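Local coordinates for probable TonB-dependent siderophore receptor PiuA (Acinetobacter baumannii, PDB 5FP1), which probably takes up iron across the outer membrane by binding ferric siderophores, possibly including ferric enterobactin with micromolar affinity, at residues S31-P36 / T40-S45; D425-T430 / L435-R440; R65-I70 / V119-A124; K24-A29 / K528-D533. All blocks are in the same frame, centred on the assembly; numbering follows the deposited sequence.

Contact 1 (S31-P36 / T40-S45); sequences SKFVAP and TPKSVS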
loop_
_atom_site.group_PDB
_atom_site.type_symbol
_atom_site.label_atom_id
_atom_site.label_comp_id
_atom_site.label_asym_id
_atom_site.label_seq_id
_atom_site.Cartn_x
_atom_site.Cartn_y
_atom_site.Cartn_z
ATOM N N SER A 31 -2.493 5.921 -18.213
ATOM C CA SER A 31 -2.481 6.874 -19.324
ATOM C C SER A 31 -2.070 8.301 -18.910
ATOM O O SER A 31 -1.879 9.187 -19.763
ATOM C CB SER A 31 -3.825 6.867 -20.057
ATOM O OG SER A 31 -4.813 7.564 -19.316
ATOM N N LYS A 32 -1.913 8.541 -17.613
ATOM C CA LYS A 32 -1.327 9.806 -17.155
ATOM C C LYS A 32 0.195 9.901 -17.326
ATOM O O LYS A 32 0.755 10.999 -17.237
ATOM C CB LYS A 32 -1.722 10.085 -15.704
ATOM C CG LYS A 32 -3.188 10.426 -15.606
ATOM C CD LYS A 32 -3.583 10.961 -14.265
ATOM C CE LYS A 32 -5.069 11.234 -14.215
ATOM N NZ LYS A 32 -5.404 11.482 -12.798
ATOM N N PHE A 33 0.851 8.764 -17.538
ATOM C CA PHE A 33 2.256 8.719 -17.923
ATOM C C PHE A 33 2.254 8.671 -19.444
ATOM O O PHE A 33 2.097 7.630 -20.049
ATOM C CB PHE A 33 2.968 7.485 -17.375
ATOM C CG PHE A 33 3.372 7.596 -15.924
ATOM C CD1 PHE A 33 4.278 8.565 -15.508
ATOM C CD2 PHE A 33 2.868 6.721 -14.982
ATOM C CE1 PHE A 33 4.654 8.672 -14.179
ATOM C CE2 PHE A 33 3.250 6.804 -13.644
ATOM C CZ PHE A 33 4.139 7.791 -13.235
ATOM N N VAL A 34 2.400 9.833 -20.045
ATOM C CA VAL A 34 2.269 9.980 -21.479
ATOM C C VAL A 34 3.509 9.563 -22.263
ATOM O O VAL A 34 3.454 9.435 -23.495
ATOM C CB VAL A 34 1.901 11.431 -21.805
ATOM C CG1 VAL A 34 0.582 11.781 -21.128
ATOM C CG2 VAL A 34 3.001 12.400 -21.358
ATOM N N ALA A 35 4.617 9.349 -21.558
ATOM C CA ALA A 35 5.874 8.928 -22.186
ATOM C C ALA A 35 6.294 7.571 -21.664
ATOM O O ALA A 35 5.897 7.201 -20.567
ATOM C CB ALA A 35 6.962 9.963 -21.906
ATOM N N PRO A 36 7.129 6.832 -22.429
ATOM C CA PRO A 36 7.686 5.574 -21.928
ATOM C C PRO A 36 8.486 5.803 -20.666
ATOM O O PRO A 36 8.946 6.917 -20.420
ATOM C CB PRO A 36 8.602 5.082 -23.065
ATOM C CG PRO A 36 8.616 6.151 -24.099
ATOM C CD PRO A 36 7.498 7.105 -23.831
ATOM N N THR A 40 10.590 9.168 -18.920
ATOM C CA THR A 40 9.768 9.857 -17.926
ATOM C C THR A 40 10.689 10.362 -16.830
ATOM O O THR A 40 11.459 9.589 -16.277
ATOM C CB THR A 40 8.691 8.883 -17.387
ATOM O OG1 THR A 40 7.826 8.476 -18.463
ATOM C CG2 THR A 40 7.877 9.528 -16.260
ATOM N N PRO A 41 10.650 11.672 -16.527
ATOM C CA PRO A 41 11.559 12.265 -15.550
ATOM C C PRO A 41 11.043 12.118 -14.105
ATOM O O PRO A 41 10.850 13.105 -13.388
ATOM C CB PRO A 41 11.625 13.727 -15.994
ATOM C CG PRO A 41 10.252 13.975 -16.568
ATOM C CD PRO A 41 9.847 12.697 -17.219
ATOM N N LYS A 42 10.831 10.871 -13.705
ATOM C CA LYS A 42 10.234 10.543 -12.418
ATOM C C LYS A 42 10.568 9.104 -12.137
ATOM O O LYS A 42 10.688 8.305 -13.061
ATOM C CB LYS A 42 8.718 10.725 -12.499
ATOM C CG LYS A 42 8.026 10.901 -11.152
ATOM C CD LYS A 42 6.581 11.338 -11.336
ATOM C CE LYS A 42 6.010 11.843 -10.026
ATOM N NZ LYS A 42 6.469 13.231 -9.733
ATOM N N SER A 43 10.735 8.758 -10.864
ATOM C CA SER A 43 10.993 7.365 -10.501
ATOM C C SER A 43 9.709 6.573 -10.444
ATOM O O SER A 43 8.763 6.936 -9.734
ATOM C CB SER A 43 11.694 7.291 -9.169
ATOM O OG SER A 43 12.940 7.973 -9.217
ATOM N N VAL A 44 9.686 5.483 -11.186
ATOM C CA VAL A 44 8.534 4.563 -11.203
ATOM C C VAL A 44 9.090 3.151 -11.219
ATOM O O VAL A 44 10.004 2.852 -12.013
ATOM C CB VAL A 44 7.682 4.746 -12.464
ATOM C CG1 VAL A 44 6.456 3.823 -12.443
ATOM C CG2 VAL A 44 7.250 6.176 -12.649
ATOM N N SER A 45 8.639 2.319 -10.277
ATOM C CA SER A 45 8.981 0.893 -10.262
ATOM C C SER A 45 7.727 0.091 -10.593
ATOM O O SER A 45 6.645 0.351 -10.052
ATOM C CB SER A 45 9.461 0.439 -8.894
ATOM O OG SER A 45 10.733 0.989 -8.574
HETATM O O HOH W 1 5.324 9.813 -18.780
#
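Thr40 and Phe33 carry this contact, Thr40 through both its branches and Phe33 through its ring. On the polar side, Thr40 OG1 donates a hydrogen bond to Pro36 O at 2.7 Å, approaching from above the carbonyl plane, 56° out of it. The same hydroxyl accepts a bond of 2.9 Å from water 1 O, and that water in turn accepts a hydrogen bond from Ala35 N at 2.9 Å, so one small side chain holds Pro36 O directly and Ala35 N through the water. Threonine suits the place because it offers a hydroxyl and a methyl on one carbon. With chi1 at -62°, OG1 is turned to the loop and CG2 to the ring.

The apolar side begins with Thr40 CG2, 3.8 Å from Phe33 CD1. Val44 CG2 meets the far end of the ring, 3.6 Å from Phe33 CZ, and Lys42 CD lies near the ring plane at its edge. The amino group of Lys42 goes elsewhere, to Ser123 O.

The loop 31-36 thus folds back on the start of strand 43-47, an edge strand of the plug sheet, with barrel strand 346-368 beside Ala35 and Pro36 and strand 114-121 touching Phe33.

Contact 2 (D425-T430 / L435-R440); sequences DNIEIT and LDLGLR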
loop_
_atom_site.group_PDB
_atom_site.type_symbol
_atom_site.label_atom_id
_atom_site.label_comp_id
_atom_site.label_asym_id
_atom_site.label_seq_id
_atom_site.Cartn_x
_atom_site.Cartn_y
_atom_site.Cartn_z
ATOM N N ASP A 425 1.346 17.238 -20.235
ATOM C CA ASP A 425 1.874 17.308 -21.606
ATOM C C ASP A 425 3.379 17.086 -21.570
ATOM O O ASP A 425 4.101 17.756 -20.823
ATOM C CB ASP A 425 1.526 18.671 -22.207
ATOM C CG ASP A 425 1.877 18.799 -23.705
ATOM O OD1 ASP A 425 2.159 17.788 -24.381
ATOM O OD2 ASP A 425 1.851 19.953 -24.200
ATOM N N ASN A 426 3.841 16.105 -22.327
ATOM C CA ASN A 426 5.250 15.905 -22.511
ATOM C C ASN A 426 5.600 16.335 -23.942
ATOM O O ASN A 426 5.132 15.733 -24.897
ATOM C CB ASN A 426 5.644 14.455 -22.252
ATOM C CG ASN A 426 7.147 14.230 -22.364
ATOM O OD1 ASN A 426 7.679 14.087 -23.467
ATOM N ND2 ASN A 426 7.834 14.197 -21.231
ATOM N N ILE A 427 6.381 17.407 -24.061
ATOM C CA ILE A 427 6.659 18.028 -25.351
ATOM C C ILE A 427 8.040 17.618 -25.875
ATOM O O ILE A 427 9.063 17.940 -25.275
ATOM C CB ILE A 427 6.570 19.551 -25.251
ATOM C CG1 ILE A 427 5.224 19.968 -24.672
ATOM C CG2 ILE A 427 6.748 20.196 -26.625
ATOM C CD1 ILE A 427 5.131 21.436 -24.365
ATOM N N GLU A 428 8.051 16.893 -26.988
ATOM C CA GLU A 428 9.296 16.570 -27.675
ATOM C C GLU A 428 9.715 17.768 -28.522
ATOM O O GLU A 428 9.050 18.135 -29.503
ATOM C CB GLU A 428 9.153 15.311 -28.516
ATOM C CG GLU A 428 10.426 14.971 -29.274
ATOM C CD GLU A 428 10.300 13.755 -30.173
ATOM O OE1 GLU A 428 9.627 12.773 -29.794
ATOM O OE2 GLU A 428 10.926 13.760 -31.250
ATOM N N ILE A 429 10.782 18.420 -28.083
ATOM C CA ILE A 429 11.308 19.592 -28.757
ATOM C C ILE A 429 12.198 19.153 -29.916
ATOM O O ILE A 429 12.062 19.667 -31.011
ATOM C CB ILE A 429 12.050 20.503 -27.771
ATOM C CG1 ILE A 429 11.082 20.961 -26.671
ATOM C CG2 ILE A 429 12.617 21.730 -28.473
ATOM C CD1 ILE A 429 11.767 21.688 -25.542
ATOM N N THR A 430 13.080 18.194 -29.668
ATOM C CA THR A 430 13.751 17.446 -30.701
ATOM C C THR A 430 13.831 16.053 -30.142
ATOM O O THR A 430 13.423 15.839 -29.018
ATOM C CB THR A 430 15.203 17.944 -30.939
ATOM O OG1 THR A 430 16.054 17.393 -29.919
ATOM C CG2 THR A 430 15.279 19.440 -30.911
ATOM N N LEU A 435 10.387 18.176 -22.757
ATOM C CA LEU A 435 9.911 19.023 -21.676
ATOM C C LEU A 435 8.621 18.417 -21.092
ATOM O O LEU A 435 7.629 18.272 -21.799
ATOM C CB LEU A 435 9.607 20.406 -22.198
ATOM C CG LEU A 435 9.043 21.402 -21.195
ATOM C CD1 LEU A 435 10.003 21.613 -20.030
ATOM C CD2 LEU A 435 8.729 22.722 -21.902
ATOM N N ASP A 436 8.669 18.013 -19.827
ATOM C CA ASP A 436 7.511 17.367 -19.171
ATOM C C ASP A 436 6.786 18.377 -18.291
ATOM O O ASP A 436 7.426 19.071 -17.488
ATOM C CB ASP A 436 8.005 16.205 -18.308
ATOM C CG ASP A 436 6.856 15.277 -17.859
ATOM O OD1 ASP A 436 6.276 14.564 -18.720
ATOM O OD2 ASP A 436 6.542 15.295 -16.647
ATOM N N LEU A 437 5.469 18.513 -18.457
ATOM C CA LEU A 437 4.715 19.515 -17.711
ATOM C C LEU A 437 3.444 18.905 -17.158
ATOM O O LEU A 437 2.792 18.099 -17.817
ATOM C CB LEU A 437 4.329 20.683 -18.605
ATOM C CG LEU A 437 5.521 21.392 -19.292
ATOM C CD1 LEU A 437 4.987 22.282 -20.398
ATOM C CD2 LEU A 437 6.343 22.194 -18.307
ATOM N N GLY A 438 3.060 19.352 -15.977
ATOM C CA GLY A 438 1.755 18.982 -15.430
ATOM C C GLY A 438 1.272 20.061 -14.503
ATOM O O GLY A 438 2.068 20.689 -13.774
ATOM N N LEU A 439 -0.036 20.277 -14.528
ATOM C CA LEU A 439 -0.679 21.294 -13.717
ATOM C C LEU A 439 -2.065 20.777 -13.329
ATOM O O LEU A 439 -2.800 20.326 -14.182
ATOM C CB LEU A 439 -0.808 22.573 -14.543
ATOM C CG LEU A 439 -1.376 23.812 -13.887
ATOM C CD1 LEU A 439 -0.549 24.265 -12.701
ATOM C CD2 LEU A 439 -1.437 24.918 -14.934
ATOM N N ARG A 440 -2.425 20.874 -12.058
ATOM C CA ARG A 440 -3.708 20.347 -11.611
ATOM C C ARG A 440 -4.307 21.257 -10.568
ATOM O O ARG A 440 -3.593 21.755 -9.689
ATOM C CB ARG A 440 -3.534 18.927 -11.038
ATOM C CG ARG A 440 -4.812 18.326 -10.478
ATOM C CD ARG A 440 -4.714 16.813 -10.332
ATOM N NE ARG A 440 -5.792 16.322 -9.512
ATOM C CZ ARG A 440 -6.385 15.146 -9.669
ATOM N NH1 ARG A 440 -5.964 14.299 -10.586
ATOM N NH2 ARG A 440 -7.354 14.808 -8.834
#
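Asn426 and Asp436 face each other as a non-hydrogen-bonded antiparallel pair linked through their side chains. Followed outward, Asn426 CB lies 3.6 Å from Asp436 OD1. With chi1 at -177°, CG stands anti to the backbone N and the amide reaches across to the neighbouring strand. At the tip, ND2 gives Asp436 OD1 a nearly straight hydrogen bond of 3.0 Å (175° at the hydrogen). The acceptor lies in the amide plane and is met on its anti side, although amide and carboxylate planes are turned 50° apart. Asn426 OD1 accepts from Arg348. Asp436 OD2 pairs with Gln471, so amide and carboxylate join four strands.

The flanking pairs, Asp425 with Leu437 and Ile427 with Leu435, are hydrogen-bonded in both directions; Ile427 N to Leu435 O is the shortest of these bonds at 2.7 Å. Their side chains share the other face, where Asp425, its OD2 bonded to His347, is the polar exception. Ile427 CD1 touches Leu437 CD1 at 4.1 Å, and Ile429 CD1 reaches Leu435 CB. Branched aliphatic residues suit this surface, where a bound detergent lies about 8 Å from the Leu437 side chain.

Next to the hairpin turn lies a classic beta bulge, where Ile429 and Thr430 both face Trp433. Asn426 and Asp436 on one face and a mostly aliphatic surface on the other are characteristic of a transmembrane beta-barrel wall.

Contact 3 (R65-I70 / V119-A124); sequences RTVPGI and VTKGSA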
loop_
_atom_site.group_PDB
_atom_site.type_symbol
_atom_site.label_atom_id
_atom_site.label_comp_id
_atom_site.label_asym_id
_atom_site.label_seq_id
_atom_site.Cartn_x
_atom_site.Cartn_y
_atom_site.Cartn_z
ATOM N N ARG A 65 7.341 -6.163 -0.639
ATOM C CA ARG A 65 8.661 -6.526 -0.121
ATOM C C ARG A 65 9.726 -6.480 -1.224
ATOM O O ARG A 65 10.906 -6.341 -0.919
ATOM C CB ARG A 65 8.664 -7.922 0.526
ATOM C CG ARG A 65 8.872 -9.082 -0.444
ATOM C CD ARG A 65 8.976 -10.411 0.288
ATOM N NE ARG A 65 9.190 -11.505 -0.644
ATOM C CZ ARG A 65 8.282 -12.441 -0.907
ATOM N NH1 ARG A 65 7.113 -12.432 -0.286
ATOM N NH2 ARG A 65 8.557 -13.385 -1.771
ATOM N N THR A 66 9.313 -6.618 -2.476
ATOM C CA THR A 66 10.259 -6.582 -3.617
ATOM C C THR A 66 10.738 -5.201 -3.975
ATOM O O THR A 66 11.627 -5.069 -4.834
ATOM C CB THR A 66 9.664 -7.175 -4.908
ATOM O OG1 THR A 66 8.539 -6.387 -5.373
ATOM C CG2 THR A 66 9.247 -8.592 -4.686
ATOM N N VAL A 67 10.148 -4.175 -3.361
ATOM C CA VAL A 67 10.529 -2.786 -3.647
ATOM C C VAL A 67 11.225 -2.216 -2.431
ATOM O O VAL A 67 10.582 -1.947 -1.408
ATOM C CB VAL A 67 9.315 -1.888 -3.943
ATOM C CG1 VAL A 67 9.793 -0.502 -4.374
ATOM C CG2 VAL A 67 8.429 -2.512 -5.010
ATOM N N PRO A 68 12.549 -2.005 -2.527
ATOM C CA PRO A 68 13.251 -1.561 -1.325
ATOM C C PRO A 68 12.802 -0.191 -0.866
ATOM O O PRO A 68 12.539 0.704 -1.681
ATOM C CB PRO A 68 14.723 -1.497 -1.765
ATOM C CG PRO A 68 14.710 -1.430 -3.249
ATOM C CD PRO A 68 13.408 -2.011 -3.728
ATOM N N GLY A 69 12.744 -0.022 0.438
ATOM C CA GLY A 69 12.436 1.272 1.026
ATOM C C GLY A 69 10.937 1.523 1.170
ATOM O O GLY A 69 10.545 2.554 1.705
ATOM N N ILE A 70 10.096 0.613 0.687
ATOM C CA ILE A 70 8.660 0.753 0.941
ATOM C C ILE A 70 8.538 0.062 2.284
ATOM O O ILE A 70 8.929 -1.088 2.427
ATOM C CB ILE A 70 7.778 0.074 -0.109
ATOM C CG1 ILE A 70 8.088 0.601 -1.507
ATOM C CG2 ILE A 70 6.306 0.271 0.216
ATOM C CD1 ILE A 70 8.250 2.087 -1.588
ATOM N N VAL A 119 4.532 1.516 -8.755
ATOM C CA VAL A 119 4.870 2.384 -7.623
ATOM C C VAL A 119 5.525 3.670 -8.120
ATOM O O VAL A 119 6.668 3.657 -8.618
ATOM C CB VAL A 119 5.805 1.677 -6.657
ATOM C CG1 VAL A 119 6.046 2.518 -5.417
ATOM C CG2 VAL A 119 5.234 0.308 -6.255
ATOM N N THR A 120 4.817 4.779 -7.965
ATOM C CA THR A 120 5.365 6.076 -8.272
ATOM C C THR A 120 6.108 6.510 -7.040
ATOM O O THR A 120 5.561 6.481 -5.927
ATOM C CB THR A 120 4.267 7.085 -8.640
ATOM O OG1 THR A 120 3.637 6.655 -9.849
ATOM C CG2 THR A 120 4.849 8.464 -8.845
ATOM N N LYS A 121 7.361 6.913 -7.210
ATOM C CA LYS A 121 8.143 7.404 -6.090
ATOM C C LYS A 121 8.459 8.879 -6.305
ATOM O O LYS A 121 8.920 9.279 -7.385
ATOM C CB LYS A 121 9.424 6.566 -5.923
ATOM C CG LYS A 121 9.177 5.090 -5.666
ATOM C CD LYS A 121 10.495 4.339 -5.479
ATOM C CE LYS A 121 10.489 2.979 -6.148
ATOM N NZ LYS A 121 11.847 2.337 -6.184
ATOM N N GLY A 122 8.190 9.688 -5.281
ATOM C CA GLY A 122 8.230 11.130 -5.403
ATOM C C GLY A 122 6.850 11.773 -5.420
ATOM O O GLY A 122 5.856 11.164 -5.824
ATOM N N SER A 123 6.814 13.030 -5.018
ATOM C CA SER A 123 5.597 13.827 -4.950
ATOM C C SER A 123 4.848 13.802 -6.252
ATOM O O SER A 123 5.429 13.993 -7.323
ATOM C CB SER A 123 5.957 15.258 -4.559
ATOM O OG SER A 123 6.644 15.260 -3.314
ATOM N N ALA A 124 3.547 13.523 -6.189
ATOM C CA ALA A 124 2.807 13.323 -7.428
ATOM C C ALA A 124 1.378 13.819 -7.480
ATOM O O ALA A 124 0.538 13.208 -8.153
ATOM C CB ALA A 124 2.859 11.838 -7.773
HETATM O O HOH W 2 13.260 2.215 -3.705
#
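Lys121 NZ is gripped by two oxygens: water 2 O, which accepts its proton at 2.9 Å, and Ser45 OG on the adjacent strand. The water passes the link on by donating to Pro68 O at 2.6 Å, so the amino group is tied indirectly to a type II beta turn, Val67 to Ile70. All this lies in the plug domain of a TonB-dependent receptor, where the turn leads from helix 60-63 towards strand 71-72 and packs against strand 114-121 of the plug sheet.

A lysine suits the position because its long aliphatic chain can run past an apolar neighbour before bringing its charge to polar oxygens. The chain bends at chi3 (-140°), and its end slides past Val67 in the opposite direction, with CE 4.0 Å from Val67 CG1.

Around the polar link the contact is loose and apolar. Val67 CG2 lies 4.4 Å from Val119 CG2, while Ile87 of strand 85-87 touches Ile70, Val119 and Lys121. Behind the turn, Pro68 rests on barrel strand 624-635. The other aliphatic meeting is equally light, Ile70 CD1 to Val119 CG1 at 4.4 Å.

Contact 4 (K24-A29 / K528-D533); sequences KVDQSA and KWDFLD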
loop_
_atom_site.group_PDB
_atom_site.type_symbol
_atom_site.label_atom_id
_atom_site.label_comp_id
_atom_site.label_asym_id
_atom_site.label_seq_id
_atom_site.Cartn_x
_atom_site.Cartn_y
_atom_site.Cartn_z
ATOM N N LYS A 24 11.321 -6.578 -17.043
ATOM C CA LYS A 24 11.478 -5.181 -17.427
ATOM C C LYS A 24 10.186 -4.723 -18.052
ATOM O O LYS A 24 9.671 -5.358 -18.985
ATOM C CB LYS A 24 12.645 -5.076 -18.423
ATOM C CG LYS A 24 12.821 -3.784 -19.209
ATOM C CD LYS A 24 14.008 -3.970 -20.156
ATOM C CE LYS A 24 14.324 -2.750 -20.991
ATOM N NZ LYS A 24 13.486 -2.763 -22.217
ATOM N N VAL A 25 9.616 -3.646 -17.525
ATOM C CA VAL A 25 8.406 -3.095 -18.107
ATOM C C VAL A 25 8.714 -1.743 -18.739
ATOM O O VAL A 25 9.233 -0.865 -18.059
ATOM C CB VAL A 25 7.324 -2.952 -17.011
ATOM C CG1 VAL A 25 6.043 -2.340 -17.564
ATOM C CG2 VAL A 25 7.054 -4.311 -16.379
ATOM N N ASP A 26 8.383 -1.562 -20.023
ATOM C CA ASP A 26 8.794 -0.360 -20.772
ATOM C C ASP A 26 7.817 0.790 -20.662
ATOM O O ASP A 26 8.223 1.952 -20.683
ATOM C CB ASP A 26 8.990 -0.651 -22.264
ATOM C CG ASP A 26 10.154 -1.562 -22.520
ATOM O OD1 ASP A 26 11.128 -1.549 -21.738
ATOM O OD2 ASP A 26 10.084 -2.307 -23.503
ATOM N N GLN A 27 6.534 0.470 -20.568
ATOM C CA GLN A 27 5.486 1.485 -20.535
ATOM C C GLN A 27 4.570 1.234 -19.344
ATOM O O GLN A 27 4.182 0.104 -19.082
ATOM C CB GLN A 27 4.610 1.421 -21.792
ATOM C CG GLN A 27 5.366 1.448 -23.097
ATOM C CD GLN A 27 5.561 2.850 -23.612
ATOM O OE1 GLN A 27 5.187 3.828 -22.958
ATOM N NE2 GLN A 27 6.137 2.961 -24.798
ATOM N N SER A 28 4.151 2.309 -18.712
ATOM C CA SER A 28 3.118 2.254 -17.702
ATOM C C SER A 28 1.757 1.982 -18.317
ATOM O O SER A 28 1.477 2.437 -19.417
ATOM C CB SER A 28 3.071 3.585 -16.982
ATOM O OG SER A 28 1.917 3.654 -16.171
ATOM N N ALA A 29 0.895 1.268 -17.592
ATOM C CA ALA A 29 -0.487 1.075 -18.034
ATOM C C ALA A 29 -1.339 2.282 -17.666
ATOM O O ALA A 29 -2.494 2.376 -18.021
ATOM C CB ALA A 29 -1.063 -0.210 -17.427
ATOM N N LYS A 528 18.402 7.094 -16.788
ATOM C CA LYS A 528 17.830 5.796 -17.135
ATOM C C LYS A 528 18.409 5.301 -18.452
ATOM O O LYS A 528 18.576 6.090 -19.371
ATOM C CB LYS A 528 16.309 5.904 -17.280
ATOM C CG LYS A 528 15.575 6.476 -16.051
ATOM C CD LYS A 528 14.061 6.287 -16.152
ATOM C CE LYS A 528 13.358 7.053 -15.029
ATOM N NZ LYS A 528 11.890 6.888 -15.141
ATOM N N TRP A 529 18.644 3.996 -18.552
ATOM C CA TRP A 529 19.300 3.403 -19.737
ATOM C C TRP A 529 18.723 2.059 -20.059
ATOM O O TRP A 529 18.634 1.194 -19.179
ATOM C CB TRP A 529 20.810 3.248 -19.511
ATOM C CG TRP A 529 21.446 4.558 -19.452
ATOM C CD1 TRP A 529 21.550 5.372 -18.359
ATOM C CD2 TRP A 529 21.998 5.292 -20.558
ATOM N NE1 TRP A 529 22.151 6.564 -18.714
ATOM C CE2 TRP A 529 22.425 6.546 -20.056
ATOM C CE3 TRP A 529 22.194 5.003 -21.909
ATOM C CZ2 TRP A 529 23.031 7.511 -20.862
ATOM C CZ3 TRP A 529 22.801 5.969 -22.711
ATOM C CH2 TRP A 529 23.208 7.204 -22.183
ATOM N N ASP A 530 18.330 1.878 -21.318
ATOM C CA ASP A 530 18.078 0.541 -21.862
ATOM C C ASP A 530 19.366 -0.003 -22.462
ATOM O O ASP A 530 19.999 0.695 -23.245
ATOM C CB ASP A 530 17.010 0.584 -22.957
ATOM C CG ASP A 530 15.591 0.495 -22.417
ATOM O OD1 ASP A 530 15.387 0.526 -21.185
ATOM O OD2 ASP A 530 14.673 0.420 -23.247
ATOM N N PHE A 531 19.717 -1.243 -22.110
ATOM C CA PHE A 531 20.972 -1.899 -22.498
ATOM C C PHE A 531 20.690 -3.248 -23.115
ATOM O O PHE A 531 19.585 -3.801 -22.984
ATOM C CB PHE A 531 21.844 -2.249 -21.285
ATOM C CG PHE A 531 22.449 -1.094 -20.596
ATOM C CD1 PHE A 531 23.454 -0.352 -21.207
ATOM C CD2 PHE A 531 22.059 -0.773 -19.304
ATOM C CE1 PHE A 531 24.043 0.724 -20.559
ATOM C CE2 PHE A 531 22.653 0.299 -18.644
ATOM C CZ PHE A 531 23.644 1.047 -19.273
ATOM N N LEU A 532 21.740 -3.821 -23.707
ATOM C CA LEU A 532 21.694 -5.188 -24.231
ATOM C C LEU A 532 20.560 -5.378 -25.167
ATOM O O LEU A 532 19.721 -6.254 -24.957
ATOM C CB LEU A 532 21.531 -6.213 -23.115
ATOM C CG LEU A 532 22.737 -6.610 -22.282
ATOM C CD1 LEU A 532 22.387 -7.869 -21.501
ATOM C CD2 LEU A 532 23.957 -6.857 -23.164
ATOM N N ASP A 533 20.513 -4.573 -26.216
ATOM C CA ASP A 533 19.448 -4.696 -27.201
ATOM C C ASP A 533 18.081 -4.614 -26.547
ATOM O O ASP A 533 17.159 -5.337 -26.919
ATOM C CB ASP A 533 19.578 -6.011 -27.986
ATOM C CG ASP A 533 20.758 -6.003 -28.929
ATOM O OD1 ASP A 533 21.142 -4.901 -29.390
ATOM O OD2 ASP A 533 21.304 -7.088 -29.211
HETATM O O HOH W 3 12.612 0.606 -20.573
#
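Lys24 lays the end of its side chain against the carboxylate of Asp530, and this is the close part of the contact: CE lies 3.4 Å from Asp530 OD1. Its NZ forms a salt bridge with Asp530 OD2 at a long 3.5 Å. The chain runs extended until chi4, where a turn to -86° swings NZ towards its nearer partner, Asp26 OD1, at 2.7 Å, met on the syn lone pair. Asn534 O also accepts from NZ, and Asn537 ND2 donates to Asp530 OD1. Lysine suits this place because its reach from the N-terminal loop brings one buried cation to two acids.

Asp26 forms the looser side, exposed at the surface. The two carboxylates stay apart, Asp26 OD1 being 4.3 Å from Asp530 OD2. Water 3 O bridges them, donating to Asp26 OD1 at 2.9 Å and to Asp530 OD1 at 2.8 Å.

Strand 518-531 belongs to the barrel, so the network joins the N-terminal loop to the wall near the strand's end. One lysine between two aspartates probably offsets their mutual repulsion and would favour both acids staying ionised, while the long bridge and the water imply an attachment that is electrostatic rather than closely packed.

Overall arrangement
Contacts 1, 3 and 4 follow the N-terminal loop and plug within the barrel, and contact 2 lies in the barrel wall. Contact 1 is the meeting point: its centre is about 12 Å from contact 2, 14 Å from contact 3 and 11 Å from contact 4, and it touches all three. Val34 packs on Asn426 and Pro41 on Asp436; Ser45 O lies 2.7 Å from Val119 N between neighbouring plug strands; Lys528 NZ reaches Thr40 O and Lys42 O. Contacts 2 and 3, with centres about 23 Å apart, do not touch. Contact 4 spans nearly 500 residues, enclosing the others along the chain, and joins plug-side loop to barrel.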